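Local coordinates for transcriptional regulator (PDB 1Z4E), which probably transfers acyl groups as a GNAT-fold acyltransferase, although it is named as a transcriptional regulator, at residues R44-K47 with E48-D52; I102-Q105 with L106-A110; E112-E116 with R117-L121. All coordinates share one frame; numbering follows the deposited sequence.

Interaction 1: residues R44-K47 with E48-D52; sequences RAFK and EIKKD
Glu-48 leans back over Arg-44 one turn earlier in helix 40-51, and its side chain can be followed from root to tip as a worked example of how a polar residue lies along a helix surface. CB sits 3.6 Å from Ala-45 O, while CG presses on Arg-44 O at 3.1 Å, the same carbonyl that accepts the Glu-48 backbone N at 3.2 Å. The chain then folds at CG (chi2 -61°), which keeps the carboxylate close to the helix wall instead of sending it straight outward; Glu-48 OE2 stays 4.2 Å from Arg-44 O. The other oxygen, Glu-48 OE1, forms a salt bridge with Lys-51 NZ at 3.5 Å, so the carboxylate is tied forward along the helix while its methylene carbons rest on the preceding turn. Pro-76 of the second subunit packs against this side chain as well.

Lys-50 behaves differently. Lys-50 CD passes 4.2 Å from Phe-46 CE2, approaching the ring obliquely, and the extended chain carries NZ on to a salt bridge with Glu-12. Phe-46 itself is buried against Leu-15 and Met-18 of helix 15-24 and Leu-57 of strand 55-62. Ile-49 shares the Leu-57 contact, and its CG1 lies 3.2 Å from Ala-45 O. Ala-45 and Ile-49 also meet the second subunit, at Tyr-77 and Pro-76 of that chain. Charged outside and apolar inside, this is the closing part of an amphipathic helix, the second of the two that precede strand 55-62 in the GNAT fold.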
loop_
_atom_site.group_PDB
_atom_site.type_symbol
_atom_site.label_atom_id
_atom_site.label_comp_id
_atom_site.label_asym_id
_atom_site.label_seq_id
_atom_site.Cartn_x
_atom_site.Cartn_y
_atom_site.Cartn_z
ATOM N N ARG A 44 15.776 12.438 -4.690
ATOM C CA ARG A 44 15.214 11.749 -5.847
ATOM C C ARG A 44 13.809 11.239 -5.541
ATOM O O ARG A 44 12.919 11.293 -6.389
ATOM C CB ARG A 44 16.117 10.581 -6.257
ATOM C CG ARG A 44 17.385 11.045 -6.953
ATOM C CD ARG A 44 18.416 9.936 -7.099
ATOM N NE ARG A 44 19.641 10.444 -7.716
ATOM C CZ ARG A 44 20.841 9.894 -7.557
ATOM N NH1 ARG A 44 20.979 8.817 -6.797
ATOM N NH2 ARG A 44 21.903 10.425 -8.152
ATOM N N ALA A 45 13.619 10.737 -4.327
ATOM C CA ALA A 45 12.317 10.225 -3.917
ATOM C C ALA A 45 11.318 11.375 -3.826
ATOM O O ALA A 45 10.185 11.255 -4.288
ATOM C CB ALA A 45 12.430 9.506 -2.563
ATOM N N PHE A 46 11.742 12.491 -3.236
ATOM C CA PHE A 46 10.864 13.649 -3.100
ATOM C C PHE A 46 10.359 14.116 -4.454
ATOM O O PHE A 46 9.175 14.411 -4.610
ATOM C CB PHE A 46 11.575 14.820 -2.407
ATOM C CG PHE A 46 10.674 15.997 -2.157
ATOM C CD1 PHE A 46 9.855 16.036 -1.027
ATOM C CD2 PHE A 46 10.581 17.031 -3.090
ATOM C CE1 PHE A 46 8.952 17.086 -0.830
ATOM C CE2 PHE A 46 9.679 18.087 -2.902
ATOM C CZ PHE A 46 8.863 18.113 -1.771
ATOM N N LYS A 47 11.262 14.193 -5.430
ATOM C CA LYS A 47 10.899 14.628 -6.776
ATOM C C LYS A 47 9.889 13.690 -7.435
ATOM O O LYS A 47 8.952 14.143 -8.095
ATOM C CB LYS A 47 12.150 14.737 -7.657
ATOM C CG LYS A 47 13.105 15.867 -7.268
ATOM C CD LYS A 47 14.287 15.935 -8.242
ATOM C CE LYS A 47 15.239 17.077 -7.908
ATOM N NZ LYS A 47 16.390 17.112 -8.855
ATOM N N GLU A 48 10.085 12.386 -7.265
ATOM C CA GLU A 48 9.173 11.402 -7.849
ATOM C C GLU A 48 7.785 11.541 -7.225
ATOM O O GLU A 48 6.772 11.500 -7.924
ATOM C CB GLU A 48 9.703 9.984 -7.621
ATOM C CG GLU A 48 11.040 9.711 -8.291
ATOM C CD GLU A 48 10.974 9.862 -9.800
ATOM O OE1 GLU A 48 10.202 9.115 -10.441
ATOM O OE2 GLU A 48 11.691 10.732 -10.344
ATOM N N ILE A 49 7.750 11.720 -5.908
ATOM C CA ILE A 49 6.493 11.879 -5.185
ATOM C C ILE A 49 5.790 13.158 -5.642
ATOM O O ILE A 49 4.585 13.162 -5.915
ATOM C CB ILE A 49 6.757 11.954 -3.657
ATOM C CG1 ILE A 49 7.259 10.592 -3.157
ATOM C CG2 ILE A 49 5.493 12.382 -2.918
ATOM C CD1 ILE A 49 7.769 10.601 -1.716
ATOM N N LYS A 50 6.558 14.238 -5.747
ATOM C CA LYS A 50 6.012 15.529 -6.153
ATOM C C LYS A 50 5.337 15.503 -7.521
ATOM O O LYS A 50 4.259 16.067 -7.689
ATOM C CB LYS A 50 7.120 16.595 -6.160
ATOM C CG LYS A 50 6.638 17.996 -6.516
ATOM C CD LYS A 50 7.794 18.986 -6.598
ATOM C CE LYS A 50 7.295 20.403 -6.861
ATOM N NZ LYS A 50 8.410 21.401 -6.821
ATOM N N LYS A 51 5.962 14.851 -8.497
ATOM C CA LYS A 51 5.392 14.803 -9.840
ATOM C C LYS A 51 4.143 13.924 -9.967
ATOM O O LYS A 51 3.378 14.072 -10.916
ATOM C CB LYS A 51 6.445 14.358 -10.858
ATOM C CG LYS A 51 6.833 12.895 -10.804
ATOM C CD LYS A 51 7.801 12.569 -11.943
ATOM C CE LYS A 51 8.066 11.070 -12.058
ATOM N NZ LYS A 51 8.914 10.739 -13.243
ATOM N N ASP A 52 3.938 13.013 -9.021
ATOM C CA ASP A 52 2.764 12.136 -9.051
ATOM C C ASP A 52 1.682 12.760 -8.173
ATOM O O ASP A 52 1.826 12.802 -6.948
ATOM C CB ASP A 52 3.131 10.749 -8.513
ATOM C CG ASP A 52 1.984 9.750 -8.613
ATOM O OD1 ASP A 52 0.841 10.160 -8.927
ATOM O OD2 ASP A 52 2.230 8.551 -8.362
#

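Interaction 2: residues I102-Q105 with L106-A110; sequences IGSQ and LVCWA
Leu-106 and Val-107 hang on the carbonyls of Ile-102 and Gly-103, and this side of the helix faces the sheet. Leu-106 N reaches Ile-102 O at 2.9 Å and Val-107 N reaches Gly-103 O at 3.0 Å, while Val-107 CG2, placed beside its own backbone N, lies 3.3 Å from that second oxygen. Beyond the helix, Ile-102 and Leu-106 sink onto Ala-60 of strand 55-62 and onto strand 65-76, whereas Val-107 touches Ile-88 and Val-91 of strand 84-93 and Phe-136 and Leu-140 of helix 133-140.

The other flank is looser. Ser-104 OG and Cys-108 SG stand 4.0 Å apart, partly screened by Leu-140 of helix 133-140. Gln-105 touches the next turn chiefly through its backbone: its O accepts Trp-109 N at 2.9 Å, while the partly exposed side chain turns back to a weak hydrogen bond from NE2 to Gly-101 O. Gly-103, bare of side chain, closes a sequence matching the acyl-CoA-binding signature of the family. This first turn of the helix is consistent with the GNAT pyrophosphate-binding site, set at the start of the helix in a beta-alpha-beta unit.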
loop_
_atom_site.group_PDB
_atom_site.type_symbol
_atom_site.label_atom_id
_atom_site.label_comp_id
_atom_site.label_asym_id
_atom_site.label_seq_id
_atom_site.Cartn_x
_atom_site.Cartn_y
_atom_site.Cartn_z
ATOM N N ILE A 102 -1.499 15.897 17.565
ATOM C CA ILE A 102 -1.022 16.232 16.227
ATOM C C ILE A 102 -1.219 15.054 15.274
ATOM O O ILE A 102 -1.680 15.227 14.145
ATOM C CB ILE A 102 0.469 16.619 16.254
ATOM C CG1 ILE A 102 0.654 17.891 17.087
ATOM C CG2 ILE A 102 0.986 16.823 14.836
ATOM C CD1 ILE A 102 2.101 18.271 17.297
ATOM N N GLY A 103 -0.866 13.860 15.736
ATOM C CA GLY A 103 -1.021 12.665 14.918
ATOM C C GLY A 103 -2.464 12.479 14.478
ATOM O O GLY A 103 -2.742 12.216 13.306
ATOM N N SER A 104 -3.391 12.626 15.421
ATOM C CA SER A 104 -4.810 12.479 15.115
ATOM C C SER A 104 -5.279 13.498 14.072
ATOM O O SER A 104 -5.985 13.149 13.131
ATOM C CB SER A 104 -5.646 12.621 16.390
ATOM O OG SER A 104 -7.026 12.487 16.089
ATOM N N GLN A 105 -4.898 14.761 14.235
ATOM C CA GLN A 105 -5.288 15.784 13.269
ATOM C C GLN A 105 -4.733 15.478 11.881
ATOM O O GLN A 105 -5.430 15.607 10.881
ATOM C CB GLN A 105 -4.780 17.163 13.696
ATOM C CG GLN A 105 -5.515 17.765 14.868
ATOM C CD GLN A 105 -4.940 19.107 15.268
ATOM O OE1 GLN A 105 -4.997 20.070 14.507
ATOM N NE2 GLN A 105 -4.371 19.173 16.467
ATOM N N LEU A 106 -3.470 15.074 11.826
ATOM C CA LEU A 106 -2.831 14.768 10.554
ATOM C C LEU A 106 -3.522 13.607 9.831
ATOM O O LEU A 106 -3.792 13.684 8.630
ATOM C CB LEU A 106 -1.346 14.458 10.793
ATOM C CG LEU A 106 -0.393 14.400 9.603
ATOM C CD1 LEU A 106 -0.453 15.706 8.803
ATOM C CD2 LEU A 106 1.022 14.152 10.128
ATOM N N VAL A 107 -3.818 12.533 10.556
ATOM C CA VAL A 107 -4.477 11.383 9.948
ATOM C C VAL A 107 -5.924 11.714 9.557
ATOM O O VAL A 107 -6.393 11.306 8.496
ATOM C CB VAL A 107 -4.461 10.166 10.899
ATOM C CG1 VAL A 107 -5.261 9.017 10.303
ATOM C CG2 VAL A 107 -3.031 9.744 11.152
ATOM N N CYS A 108 -6.631 12.451 10.408
ATOM C CA CYS A 108 -8.007 12.823 10.086
ATOM C C CYS A 108 -8.030 13.678 8.817
ATOM O O CYS A 108 -8.918 13.539 7.978
ATOM C CB CYS A 108 -8.637 13.587 11.255
ATOM S SG CYS A 108 -9.057 12.517 12.663
ATOM N N TRP A 109 -7.038 14.552 8.675
ATOM C CA TRP A 109 -6.934 15.416 7.501
ATOM C C TRP A 109 -6.730 14.545 6.261
ATOM O O TRP A 109 -7.376 14.740 5.222
ATOM C CB TRP A 109 -5.742 16.362 7.662
ATOM C CG TRP A 109 -5.691 17.472 6.657
ATOM C CD1 TRP A 109 -6.223 18.724 6.789
ATOM C CD2 TRP A 109 -5.042 17.444 5.381
ATOM N NE1 TRP A 109 -5.937 19.479 5.675
ATOM C CE2 TRP A 109 -5.214 18.717 4.797
ATOM C CE3 TRP A 109 -4.328 16.467 4.676
ATOM C CZ2 TRP A 109 -4.696 19.040 3.538
ATOM C CZ3 TRP A 109 -3.814 16.788 3.425
ATOM C CH2 TRP A 109 -4.000 18.065 2.870
ATOM N N ALA A 110 -5.828 13.576 6.377
ATOM C CA ALA A 110 -5.530 12.661 5.279
ATOM C C ALA A 110 -6.760 11.840 4.902
ATOM O O ALA A 110 -6.998 11.577 3.723
ATOM C CB ALA A 110 -4.379 11.734 5.667
#

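Interaction 3: residues E112-E116 with R117-L121; sequences ERAKE and RGCHL
Arg-113 and Arg-117, one helical turn apart, run side by side and point the same way, with their guanidinium planes turned 46° against each other. The NH2 atoms of Arg-113 and Arg-117 approach to 3.5 Å; Arg-113 NH2 lies at the edge of the Arg-117 group, near its plane. The closeness of the two cations is probably made tolerable by the shared Glu-56, since both NH2 atoms form salt bridges with its OE2, and Arg-113 NH2 has a second one to Glu-9. Arg-117 gets there by bending at CG (chi2 -63°), with CG laid 3.4 Å from Arg-113 O. An alanine in place of Arg-117 is likely to leave Glu-56 with one cation fewer and Arg-113 without its neighbour, freer to turn.

Facing inward, Ala-114 CB meets Cys-119 CB at 4.1 Å, and Phe-74 of strand 65-76 touches both residues as well as the two arginines. The backbone brings Cys-119 under the helix end. Cys-119 N donates to Ala-114 O at 3.0 Å and Gly-118 N to Lys-115 O at 2.9 Å, the two bonds of a Schellman motif. Gly-118 turns the chain with a positive phi of 86°, where a CB would be jammed against the preceding carbonyl. A water donates to both Lys-115 O and Cys-119 O, bridging the last helical turn and the start of the strand. Leu-121 then pairs with Ala-86 on one strand and, in an antiparallel ladder, with the second subunit. The whole is a Schellman-capped helix end leading into the last strand of a beta-alpha-beta crossover.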
loop_
_atom_site.group_PDB
_atom_site.type_symbol
_atom_site.label_atom_id
_atom_site.label_comp_id
_atom_site.label_asym_id
_atom_site.label_seq_id
_atom_site.Cartn_x
_atom_site.Cartn_y
_atom_site.Cartn_z
ATOM N N GLU A 112 -9.928 12.736 5.236
ATOM C CA GLU A 112 -10.878 13.586 4.524
ATOM C C GLU A 112 -10.401 13.785 3.095
ATOM O O GLU A 112 -11.200 13.871 2.161
ATOM C CB GLU A 112 -11.022 14.940 5.223
ATOM C CG GLU A 112 -11.859 14.849 6.481
ATOM C CD GLU A 112 -13.180 14.148 6.221
ATOM O OE1 GLU A 112 -13.909 14.605 5.311
ATOM O OE2 GLU A 112 -13.482 13.144 6.915
ATOM N N ARG A 113 -9.086 13.867 2.943
ATOM C CA ARG A 113 -8.456 14.032 1.641
ATOM C C ARG A 113 -8.827 12.814 0.788
ATOM O O ARG A 113 -9.237 12.951 -0.365
ATOM C CB ARG A 113 -6.938 14.105 1.826
ATOM C CG ARG A 113 -6.129 14.365 0.566
ATOM C CD ARG A 113 -5.881 15.842 0.371
ATOM N NE ARG A 113 -4.792 16.104 -0.571
ATOM C CZ ARG A 113 -4.490 17.315 -1.030
ATOM N NH1 ARG A 113 -5.196 18.366 -0.633
ATOM N NH2 ARG A 113 -3.489 17.478 -1.885
ATOM N N ALA A 114 -8.690 11.626 1.374
ATOM C CA ALA A 114 -9.015 10.375 0.689
ATOM C C ALA A 114 -10.476 10.341 0.246
ATOM O O ALA A 114 -10.772 9.936 -0.878
ATOM C CB ALA A 114 -8.720 9.185 1.594
ATOM N N LYS A 115 -11.388 10.745 1.129
ATOM C CA LYS A 115 -12.809 10.762 0.781
ATOM C C LYS A 115 -13.007 11.702 -0.409
ATOM O O LYS A 115 -13.742 11.385 -1.350
ATOM C CB LYS A 115 -13.657 11.245 1.963
ATOM C CG LYS A 115 -13.700 10.290 3.144
ATOM C CD LYS A 115 -14.487 10.905 4.288
ATOM C CE LYS A 115 -14.564 9.983 5.496
ATOM N NZ LYS A 115 -15.272 10.662 6.621
ATOM N N GLU A 116 -12.347 12.858 -0.357
ATOM C CA GLU A 116 -12.425 13.843 -1.436
ATOM C C GLU A 116 -11.998 13.233 -2.769
ATOM O O GLU A 116 -12.585 13.533 -3.810
ATOM C CB GLU A 116 -11.517 15.038 -1.139
ATOM C CG GLU A 116 -12.107 16.089 -0.222
ATOM C CD GLU A 116 -11.051 17.058 0.290
ATOM O OE1 GLU A 116 -10.025 17.245 -0.401
ATOM O OE2 GLU A 116 -11.250 17.635 1.379
ATOM N N ARG A 117 -10.967 12.391 -2.728
ATOM C CA ARG A 117 -10.446 11.738 -3.929
ATOM C C ARG A 117 -11.322 10.581 -4.398
ATOM O O ARG A 117 -11.032 9.955 -5.417
ATOM C CB ARG A 117 -9.033 11.197 -3.684
ATOM C CG ARG A 117 -7.981 12.243 -3.409
ATOM C CD ARG A 117 -7.781 13.177 -4.588
ATOM N NE ARG A 117 -6.765 14.175 -4.276
ATOM C CZ ARG A 117 -5.463 14.031 -4.503
ATOM N NH1 ARG A 117 -4.989 12.926 -5.066
ATOM N NH2 ARG A 117 -4.628 14.994 -4.144
ATOM N N GLY A 118 -12.377 10.281 -3.652
ATOM C CA GLY A 118 -13.257 9.196 -4.047
ATOM C C GLY A 118 -12.836 7.806 -3.588
ATOM O O GLY A 118 -13.314 6.806 -4.128
ATOM N N CYS A 119 -11.941 7.732 -2.605
ATOM C CA CYS A 119 -11.489 6.444 -2.077
ATOM C C CYS A 119 -12.582 5.838 -1.206
ATOM O O CYS A 119 -13.284 6.560 -0.501
ATOM C CB CYS A 119 -10.226 6.631 -1.235
ATOM S SG CYS A 119 -8.814 7.179 -2.186
ATOM N N HIS A 120 -12.728 4.517 -1.246
ATOM C CA HIS A 120 -13.749 3.875 -0.434
ATOM C C HIS A 120 -13.195 3.267 0.848
ATOM O O HIS A 120 -13.946 2.819 1.716
ATOM C CB HIS A 120 -14.507 2.836 -1.259
ATOM C CG HIS A 120 -15.299 3.439 -2.379
ATOM N ND1 HIS A 120 -15.800 4.722 -2.323
ATOM C CD2 HIS A 120 -15.684 2.937 -3.576
ATOM C CE1 HIS A 120 -16.460 4.984 -3.436
ATOM N NE2 HIS A 120 -16.405 3.917 -4.214
ATOM N N LEU A 121 -11.879 3.247 0.971
ATOM C CA LEU A 121 -11.272 2.751 2.194
ATOM C C LEU A 121 -9.874 3.324 2.352
ATOM O O LEU A 121 -9.232 3.729 1.380
ATOM C CB LEU A 121 -11.255 1.218 2.228
ATOM C CG LEU A 121 -10.298 0.358 1.412
ATOM C CD1 LEU A 121 -8.888 0.488 1.962
ATOM C CD2 LEU A 121 -10.750 -1.096 1.503
HETATM O O HOH W 1 -15.153 8.777 -1.279
#

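Overall arrangement
All three contacts are local, yet each reflects its place in the fold. Interaction 2 lies deepest, its centre about 10 Å from that of the chain, and relies on aliphatic side chains pressed onto the sheet. Interactions 1 and 3, about 15 and 16 Å out, are only partly buried and use salt bridges; both also touch the second subunit. Interactions 2 and 3 share helix 102-116, one at its start and the other at its capped end, whereas interaction 1 belongs to helix 40-51, on the opposite side of the chain's centre from interaction 2. Strand 55-62 receives side chains from 44-52 and from 102-110, which links the two helices through the sheet.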